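PDB 4M0X: chloromuconate cycloisomerase from Rhodococcus opacus, which is a member of the enolase superfamily, in which an N-terminal alpha+beta domain packs against a TIM-barrel-like domain that here carries a manganese ion. Local coordinates for residues 13-18 and 366-371; 301-306 and 333-338. All blocks are in the same frame, centred on the assembly; numbering follows the deposited sequence.

Contact 1 of 2, residues 13-18 and 366-371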
ATOM      1  N   VAL A  13       3.184 -18.394  46.739  1.00 23.08           N
ATOM      2  CA  VAL A  13       4.018 -17.725  47.743  1.00 23.67           C
ATOM      3  C   VAL A  13       3.743 -16.217  47.818  1.00 24.83           C
ATOM      4  O   VAL A  13       3.572 -15.543  46.787  1.00 26.81           O
ATOM      5  CB  VAL A  13       5.508 -17.906  47.412  1.00 22.67           C
ATOM      6  CG1 VAL A  13       6.374 -17.155  48.432  1.00 21.67           C
ATOM      7  CG2 VAL A  13       5.859 -19.368  47.284  1.00 18.94           C
ATOM      8  N   ASP A  14       3.691 -15.666  49.015  1.00 26.01           N
ATOM      9  CA  ASP A  14       3.456 -14.221  49.114  1.00 29.54           C
ATOM     10  C   ASP A  14       4.700 -13.646  49.708  1.00 29.21           C
ATOM     11  O   ASP A  14       5.178 -14.144  50.716  1.00 32.56           O
ATOM     12  CB  ASP A  14       2.261 -13.854  50.004  1.00 31.27           C
ATOM     13  CG  ASP A  14       0.907 -14.341  49.455  1.00 34.96           C
ATOM     14  OD1 ASP A  14       0.539 -14.078  48.266  1.00 34.56           O
ATOM     15  OD2 ASP A  14       0.181 -14.970  50.266  1.00 39.34           O
ATOM     16  N   LEU A  15       5.236 -12.609  49.093  1.00 29.76           N
ATOM     17  CA  LEU A  15       6.513 -12.056  49.544  1.00 31.06           C
ATOM     18  C   LEU A  15       6.404 -10.628  50.010  1.00 31.94           C
ATOM     19  O   LEU A  15       5.940  -9.755  49.271  1.00 31.20           O
ATOM     20  CB  LEU A  15       7.581 -12.177  48.440  1.00 30.56           C
ATOM     21  CG  LEU A  15       8.027 -13.613  48.151  1.00 29.30           C
ATOM     22  CD1 LEU A  15       9.104 -13.633  47.089  1.00 30.17           C
ATOM     23  CD2 LEU A  15       8.514 -14.305  49.423  1.00 28.46           C
ATOM     24  N   PRO A  16       6.836 -10.375  51.245  1.00 34.95           N
ATOM     25  CA  PRO A  16       6.818  -9.025  51.821  1.00 35.94           C
ATOM     26  C   PRO A  16       7.607  -8.047  50.951  1.00 35.95           C
ATOM     27  O   PRO A  16       8.726  -8.336  50.563  1.00 35.41           O
ATOM     28  CB  PRO A  16       7.501  -9.227  53.166  1.00 33.27           C
ATOM     29  CG  PRO A  16       8.441 -10.349  52.912  1.00 35.30           C
ATOM     30  CD  PRO A  16       7.614 -11.295  52.078  1.00 35.66           C
ATOM     31  N   SER A  17       7.012  -6.900  50.654  1.00 41.08           N
ATOM     32  CA  SER A  17       7.604  -5.938  49.724  1.00 45.35           C
ATOM     33  C   SER A  17       7.835  -4.566  50.344  1.00 46.19           C
ATOM     34  O   SER A  17       6.963  -4.037  51.021  1.00 46.25           O
ATOM     35  CB  SER A  17       6.711  -5.794  48.501  1.00 45.61           C
ATOM     36  OG  SER A  17       6.852  -4.493  47.986  1.00 47.17           O
ATOM     37  N   ARG A  18       8.993  -3.979  50.054  1.00 49.65           N
ATOM     38  CA  ARG A  18       9.486  -2.769  50.731  1.00 50.01           C
ATOM     39  C   ARG A  18       8.576  -1.533  50.640  1.00 55.78           C
ATOM     40  O   ARG A  18       8.541  -0.726  51.569  1.00 66.40           O
ATOM     41  CB  ARG A  18      10.897  -2.440  50.248  1.00 45.10           C
ATOM     42  CG  ARG A  18      11.740  -1.692  51.254  1.00 50.38           C
ATOM     43  CD  ARG A  18      13.197  -1.645  50.817  1.00 54.28           C
ATOM     44  NE  ARG A  18      14.022  -2.677  51.448  1.00 56.15           N
ATOM     45  CZ  ARG A  18      14.273  -3.875  50.920  1.00 58.26           C
ATOM     46  NH1 ARG A  18      13.749  -4.214  49.746  1.00 57.60           N
ATOM     47  NH2 ARG A  18      15.056  -4.738  51.565  1.00 53.83           N
ATOM     48  N   ARG A 366       8.582 -22.484  52.811  1.00 30.03           N
ATOM     49  CA  ARG A 366       7.545 -22.965  53.714  1.00 29.93           C
ATOM     50  C   ARG A 366       6.964 -21.755  54.390  1.00 29.34           C
ATOM     51  O   ARG A 366       5.760 -21.590  54.389  1.00 28.22           O
ATOM     52  CB  ARG A 366       8.127 -23.931  54.741  1.00 32.29           C
ATOM     53  CG  ARG A 366       7.133 -24.450  55.757  1.00 34.28           C
ATOM     54  CD  ARG A 366       7.844 -25.158  56.899  1.00 35.29           C
ATOM     55  NE  ARG A 366       8.529 -24.223  57.796  1.00 39.84           N
ATOM     56  CZ  ARG A 366       7.929 -23.281  58.534  1.00 40.17           C
ATOM     57  NH1 ARG A 366       6.614 -23.111  58.475  1.00 41.68           N
ATOM     58  NH2 ARG A 366       8.648 -22.493  59.331  1.00 36.43           N
ATOM     59  N   LYS A 367       7.855 -20.890  54.899  1.00 29.28           N
ATOM     60  CA  LYS A 367       7.507 -19.709  55.710  1.00 27.25           C
ATOM     61  C   LYS A 367       6.590 -18.787  54.970  1.00 26.82           C
ATOM     62  O   LYS A 367       5.660 -18.252  55.571  1.00 28.62           O
ATOM     63  CB  LYS A 367       8.753 -18.922  56.168  1.00 26.96           C
ATOM     64  CG  LYS A 367       8.491 -17.941  57.301  1.00 27.08           C
ATOM     65  CD  LYS A 367       9.249 -16.619  57.172  1.00 25.93           C
ATOM     66  CE  LYS A 367      10.436 -16.495  58.119  1.00 25.09           C
ATOM     67  NZ  LYS A 367      10.674 -15.058  58.408  1.00 23.99           N
ATOM     68  N   TYR A 368       6.836 -18.608  53.671  1.00 26.51           N
ATOM     69  CA  TYR A 368       6.048 -17.668  52.897  1.00 26.16           C
ATOM     70  C   TYR A 368       5.039 -18.309  51.966  1.00 27.03           C
ATOM     71  O   TYR A 368       4.413 -17.599  51.175  1.00 28.21           O
ATOM     72  CB  TYR A 368       6.929 -16.678  52.145  1.00 26.17           C
ATOM     73  CG  TYR A 368       7.747 -15.755  53.019  1.00 26.48           C
ATOM     74  CD1 TYR A 368       7.133 -14.771  53.794  1.00 26.54           C
ATOM     75  CD2 TYR A 368       9.146 -15.858  53.064  1.00 26.78           C
ATOM     76  CE1 TYR A 368       7.880 -13.909  54.588  1.00 27.19           C
ATOM     77  CE2 TYR A 368       9.914 -15.003  53.853  1.00 27.38           C
ATOM     78  CZ  TYR A 368       9.284 -14.016  54.610  1.00 28.96           C
ATOM     79  OH  TYR A 368      10.033 -13.139  55.404  1.00 29.11           O
ATOM     80  N   SER A 369       4.836 -19.624  52.069  1.00 28.21           N
ATOM     81  CA  SER A 369       3.723 -20.246  51.348  1.00 30.95           C
ATOM     82  C   SER A 369       2.417 -19.660  51.828  1.00 34.92           C
ATOM     83  O   SER A 369       2.270 -19.335  53.006  1.00 36.77           O
ATOM     84  CB  SER A 369       3.689 -21.737  51.551  1.00 30.50           C
ATOM     85  OG  SER A 369       4.737 -22.335  50.817  1.00 34.49           O
ATOM     86  N   ARG A 370       1.474 -19.496  50.912  1.00 37.54           N
ATOM     87  CA  ARG A 370       0.161 -19.014  51.283  1.00 39.21           C
ATOM     88  C   ARG A 370      -0.694 -20.148  51.854  1.00 43.18           C
ATOM     89  O   ARG A 370      -0.681 -21.271  51.316  1.00 39.78           O
ATOM     90  CB  ARG A 370      -0.521 -18.399  50.075  1.00 37.91           C
ATOM     91  CG  ARG A 370      -1.880 -17.808  50.401  1.00 35.13           C
ATOM     92  CD  ARG A 370      -2.652 -17.604  49.120  1.00 34.84           C
ATOM     93  NE  ARG A 370      -2.133 -16.444  48.412  1.00 34.12           N
ATOM     94  CZ  ARG A 370      -2.651 -15.962  47.300  1.00 31.92           C
ATOM     95  NH1 ARG A 370      -3.692 -16.550  46.722  1.00 30.56           N
ATOM     96  NH2 ARG A 370      -2.100 -14.903  46.765  1.00 33.03           N
ATOM     97  N   ASP A 371      -1.429 -19.840  52.935  1.00 48.82           N
ATOM     98  CA  ASP A 371      -2.368 -20.785  53.580  1.00 53.83           C
ATOM     99  C   ASP A 371      -3.517 -21.142  52.641  1.00 54.31           C
ATOM    100  O   ASP A 371      -3.718 -22.306  52.313  1.00 54.83           O
ATOM    101  CB  ASP A 371      -2.948 -20.202  54.887  1.00 56.17           C
ATOM    102  CG  ASP A 371      -1.972 -20.278  56.067  1.00 59.57           C
ATOM    103  OD1 ASP A 371      -1.326 -21.331  56.258  1.00 56.60           O
ATOM    104  OD2 ASP A 371      -1.863 -19.283  56.818  1.00 59.15           O
TER

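Contact 2 of 2, residues 301-306 and 333-338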
ATOM      1  N   PRO A 301       6.886  -7.137  37.670  1.00 28.61           N
ATOM      2  CA  PRO A 301       8.197  -7.560  38.116  1.00 29.86           C
ATOM      3  C   PRO A 301       8.125  -8.989  38.618  1.00 30.33           C
ATOM      4  O   PRO A 301       7.111  -9.656  38.453  1.00 32.57           O
ATOM      5  CB  PRO A 301       8.510  -6.581  39.274  1.00 29.83           C
ATOM      6  CG  PRO A 301       7.301  -5.710  39.419  1.00 29.49           C
ATOM      7  CD  PRO A 301       6.176  -6.443  38.754  1.00 28.60           C
ATOM      8  N   GLU A 302       9.195  -9.440  39.244  1.00 31.86           N
ATOM      9  CA  GLU A 302       9.322 -10.824  39.658  1.00 31.61           C
ATOM     10  C   GLU A 302      10.279 -10.867  40.853  1.00 31.80           C
ATOM     11  O   GLU A 302      10.937  -9.855  41.185  1.00 33.48           O
ATOM     12  CB  GLU A 302       9.824 -11.681  38.478  1.00 32.55           C
ATOM     13  CG  GLU A 302      11.145 -11.253  37.823  1.00 33.95           C
ATOM     14  CD  GLU A 302      11.217  -9.765  37.500  1.00 37.86           C
ATOM     15  OE1 GLU A 302      11.862  -9.023  38.288  1.00 39.27           O
ATOM     16  OE2 GLU A 302      10.603  -9.330  36.487  1.00 37.24           O
ATOM     17  N   SER A 303      10.335 -12.018  41.510  1.00 28.55           N
ATOM     18  CA  SER A 303      11.226 -12.200  42.615  1.00 27.83           C
ATOM     19  C   SER A 303      12.599 -12.520  42.038  1.00 28.09           C
ATOM     20  O   SER A 303      12.807 -12.419  40.823  1.00 26.77           O
ATOM     21  CB  SER A 303      10.744 -13.376  43.418  1.00 28.26           C
ATOM     22  OG  SER A 303      10.947 -14.529  42.636  1.00 29.04           O
ATOM     23  N   SER A 304      13.528 -12.950  42.892  1.00 27.42           N
ATOM     24  CA  SER A 304      14.844 -13.346  42.406  1.00 25.89           C
ATOM     25  C   SER A 304      14.863 -14.644  41.611  1.00 25.17           C
ATOM     26  O   SER A 304      15.794 -14.856  40.831  1.00 23.60           O
ATOM     27  CB  SER A 304      15.851 -13.384  43.531  1.00 26.05           C
ATOM     28  OG  SER A 304      16.178 -12.048  43.878  1.00 27.44           O
ATOM     29  N   VAL A 305      13.844 -15.492  41.780  1.00 24.88           N
ATOM     30  CA  VAL A 305      13.775 -16.735  41.006  1.00 26.93           C
ATOM     31  C   VAL A 305      13.702 -16.500  39.477  1.00 28.65           C
ATOM     32  O   VAL A 305      14.587 -16.966  38.740  1.00 32.21           O
ATOM     33  CB  VAL A 305      12.627 -17.654  41.470  1.00 28.54           C
ATOM     34  CG1 VAL A 305      12.598 -18.961  40.659  1.00 29.39           C
ATOM     35  CG2 VAL A 305      12.731 -17.929  42.963  1.00 28.34           C
ATOM     36  N   MET A 306      12.667 -15.788  39.010  1.00 27.90           N
ATOM     37  CA  MET A 306      12.518 -15.410  37.594  1.00 29.02           C
ATOM     38  C   MET A 306      13.516 -14.299  37.195  1.00 29.54           C
ATOM     39  O   MET A 306      14.063 -14.304  36.080  1.00 27.54           O
ATOM     40  CB  MET A 306      11.055 -14.995  37.300  1.00 30.57           C
ATOM     41  CG  MET A 306      10.752 -14.389  35.916  1.00 29.79           C
ATOM     42  SD  MET A 306      10.956 -15.489  34.493  1.00 31.95           S
ATOM     43  CE  MET A 306       9.798 -16.824  34.834  1.00 30.69           C
ATOM     44  N   ILE A 333      11.667  -7.602  50.688  1.00 35.61           N
ATOM     45  CA  ILE A 333      12.430  -7.757  51.937  1.00 33.57           C
ATOM     46  C   ILE A 333      12.818  -9.194  52.216  1.00 33.07           C
ATOM     47  O   ILE A 333      13.762  -9.423  52.956  1.00 38.74           O
ATOM     48  CB  ILE A 333      11.847  -7.080  53.211  1.00 33.81           C
ATOM     49  CG1 ILE A 333      10.408  -7.468  53.459  1.00 36.80           C
ATOM     50  CG2 ILE A 333      11.953  -5.564  53.127  1.00 33.86           C
ATOM     51  CD1 ILE A 333       9.434  -6.322  53.217  1.00 39.21           C
ATOM     52  N   ASP A 334      12.154 -10.154  51.594  1.00 30.93           N
ATOM     53  CA  ASP A 334      12.577 -11.546  51.696  1.00 31.73           C
ATOM     54  C   ASP A 334      12.109 -12.364  50.486  1.00 30.23           C
ATOM     55  O   ASP A 334      11.249 -11.918  49.742  1.00 29.27           O
ATOM     56  CB  ASP A 334      12.050 -12.155  52.985  1.00 35.95           C
ATOM     57  CG  ASP A 334      12.874 -13.341  53.476  1.00 39.71           C
ATOM     58  OD1 ASP A 334      13.603 -14.000  52.698  1.00 37.83           O
ATOM     59  OD2 ASP A 334      12.756 -13.636  54.678  1.00 45.02           O
ATOM     60  N   GLU A 335      12.679 -13.555  50.308  1.00 28.21           N
ATOM     61  CA  GLU A 335      12.561 -14.325  49.067  1.00 29.27           C
ATOM     62  C   GLU A 335      12.523 -15.835  49.322  1.00 28.44           C
ATOM     63  O   GLU A 335      12.606 -16.260  50.459  1.00 28.06           O
ATOM     64  CB  GLU A 335      13.708 -13.971  48.112  1.00 28.13           C
ATOM     65  CG  GLU A 335      13.804 -12.479  47.815  1.00 30.27           C
ATOM     66  CD  GLU A 335      14.211 -12.145  46.369  1.00 32.87           C
ATOM     67  OE1 GLU A 335      13.779 -12.898  45.422  1.00 30.51           O
ATOM     68  OE2 GLU A 335      14.951 -11.114  46.198  1.00 28.41           O
ATOM     69  N   VAL A 336      12.355 -16.649  48.283  1.00 27.95           N
ATOM     70  CA  VAL A 336      12.491 -18.108  48.484  1.00 27.18           C
ATOM     71  C   VAL A 336      13.839 -18.643  47.980  1.00 28.65           C
ATOM     72  O   VAL A 336      14.029 -19.836  47.847  1.00 30.67           O
ATOM     73  CB  VAL A 336      11.271 -18.953  48.007  1.00 25.09           C
ATOM     74  CG1 VAL A 336      10.000 -18.465  48.676  1.00 24.93           C
ATOM     75  CG2 VAL A 336      11.107 -18.956  46.493  1.00 22.99           C
ATOM     76  N   VAL A 337      14.794 -17.757  47.735  1.00 29.91           N
ATOM     77  CA  VAL A 337      16.130 -18.222  47.346  1.00 29.08           C
ATOM     78  C   VAL A 337      17.119 -18.072  48.481  1.00 27.50           C
ATOM     79  O   VAL A 337      16.867 -17.357  49.424  1.00 29.14           O
ATOM     80  CB  VAL A 337      16.658 -17.595  46.027  1.00 28.57           C
ATOM     81  CG1 VAL A 337      15.839 -18.119  44.855  1.00 29.20           C
ATOM     82  CG2 VAL A 337      16.666 -16.081  46.059  1.00 26.31           C
ATOM     83  N   THR A 338      18.230 -18.778  48.402  1.00 26.07           N
ATOM     84  CA  THR A 338      19.261 -18.605  49.387  1.00 27.81           C
ATOM     85  C   THR A 338      20.066 -17.293  49.201  1.00 31.74           C
ATOM     86  O   THR A 338      20.582 -16.762  50.155  1.00 31.07           O
ATOM     87  CB  THR A 338      20.206 -19.810  49.409  1.00 24.92           C
ATOM     88  OG1 THR A 338      20.717 -20.035  48.093  1.00 23.25           O
ATOM     89  CG2 THR A 338      19.475 -21.026  49.890  1.00 23.34           C
TER

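Contact 1 of 2, residues 13-18 and 366-371
Tyr368 lays one face of its ring over the pyrrolidine of Pro16, the two running at about a right angle. Pro16 CD is the point of contact, a CH-pi approach 4.1 Å from the centroid of the Tyr368 ring; the stiff, compact proline offers the CD hydrogens, next to its electron-withdrawing nitrogen, to the aromatic face. A chi1 of -64°, with CG anti to the carbonyl carbon, carries the ring there. Tyr368 CB meets the methyls Val13 CG1 (3.8 Å) and Leu15 CD2, while the hydroxyl reaches on to Asp334. Its backbone takes part too: Asp14 N donates to Tyr368 O at 3.0 Å, next to a single beta bridge between Val13 and Ser369. Beyond the bridge, Asp14 and Arg370 form a salt bridge with their flat groups nearly coplanar. Arg370 NH2 gives a straight bond to the syn lone pair of Asp14 OD1 at 3.1 Å; the one from Arg370 NE to Asp14 OD2 is weak, at 3.3 Å. The carboxylate gains a hydroxyl partner in Ser32, the guanidinium a second carboxylate in Glu64. The C-terminal tail, leaving helix 362-368, is thereby clipped to strand 5-17, packing on the N-terminal capping-domain sheet of an enolase-superfamily fold.

Contact 2 of 2, residues 301-306 and 333-338
Glu335 and Ser304 meet at the N-terminus of helix 304-316, the barrel helix that follows strand 294-297, and Val305 extends the contact in the first turn. Ser303 is the N-cap: its OG accepts from Val305 N at 3.2 Å and also bonds Glu49 of strand 45-51, so a short hydroxyl side chain serves both the helix end and the N-terminal domain. Glu335, in the loop between strands 323-324 and 347-349, sends its carboxylate to the same helix end, where backbone N-H groups and the helix dipole would probably stabilise a negative charge. Its chain bends at chi2 (-143°), turning the carboxylate to the side of Ser304. A bond from Ser304 N to Glu335 OE1 is modelled, but OE1 is crowded there and the detail is doubtful. Farther along, the contact becomes apolar. Branched valines give compact, stiff surfaces: Val305 CG2 packs on Val337 CG1 at 3.6 Å and on Val336 CG2 at 4.0 Å, and Val337 CG2 lies 3.8 Å from Ser304 CB. Ser304 OG is used twice, accepting from the backbone N of Leu341 and donating to Glu335 OE2 at 2.8 Å, on the syn side and 29° out of the carboxylate plane.

Contact 2 is nested within the long loop of chain that contact 1 closes, and their centres lie 10 Å apart on the same side of the chain's centre. They touch directly: Tyr368 OH is a probable hydrogen-bond partner of Asp334 OD2 at 2.9 Å, and Pro16 O of Ile333 N at 3.0 Å. Asp334 also pairs with Arg364 of helix 362-368, so segment 333-338 is tied both to that helix and to strand 5-17. Val336 adds an apolar link by packing on Val13. The manganese ion is held by Asp196, Glu222 and Asp247, none of them in either contact. Contact 1 fixes the C-terminal tail to the N-terminal sheet, while contact 2 joins two C-terminal-domain segments lying against that sheet.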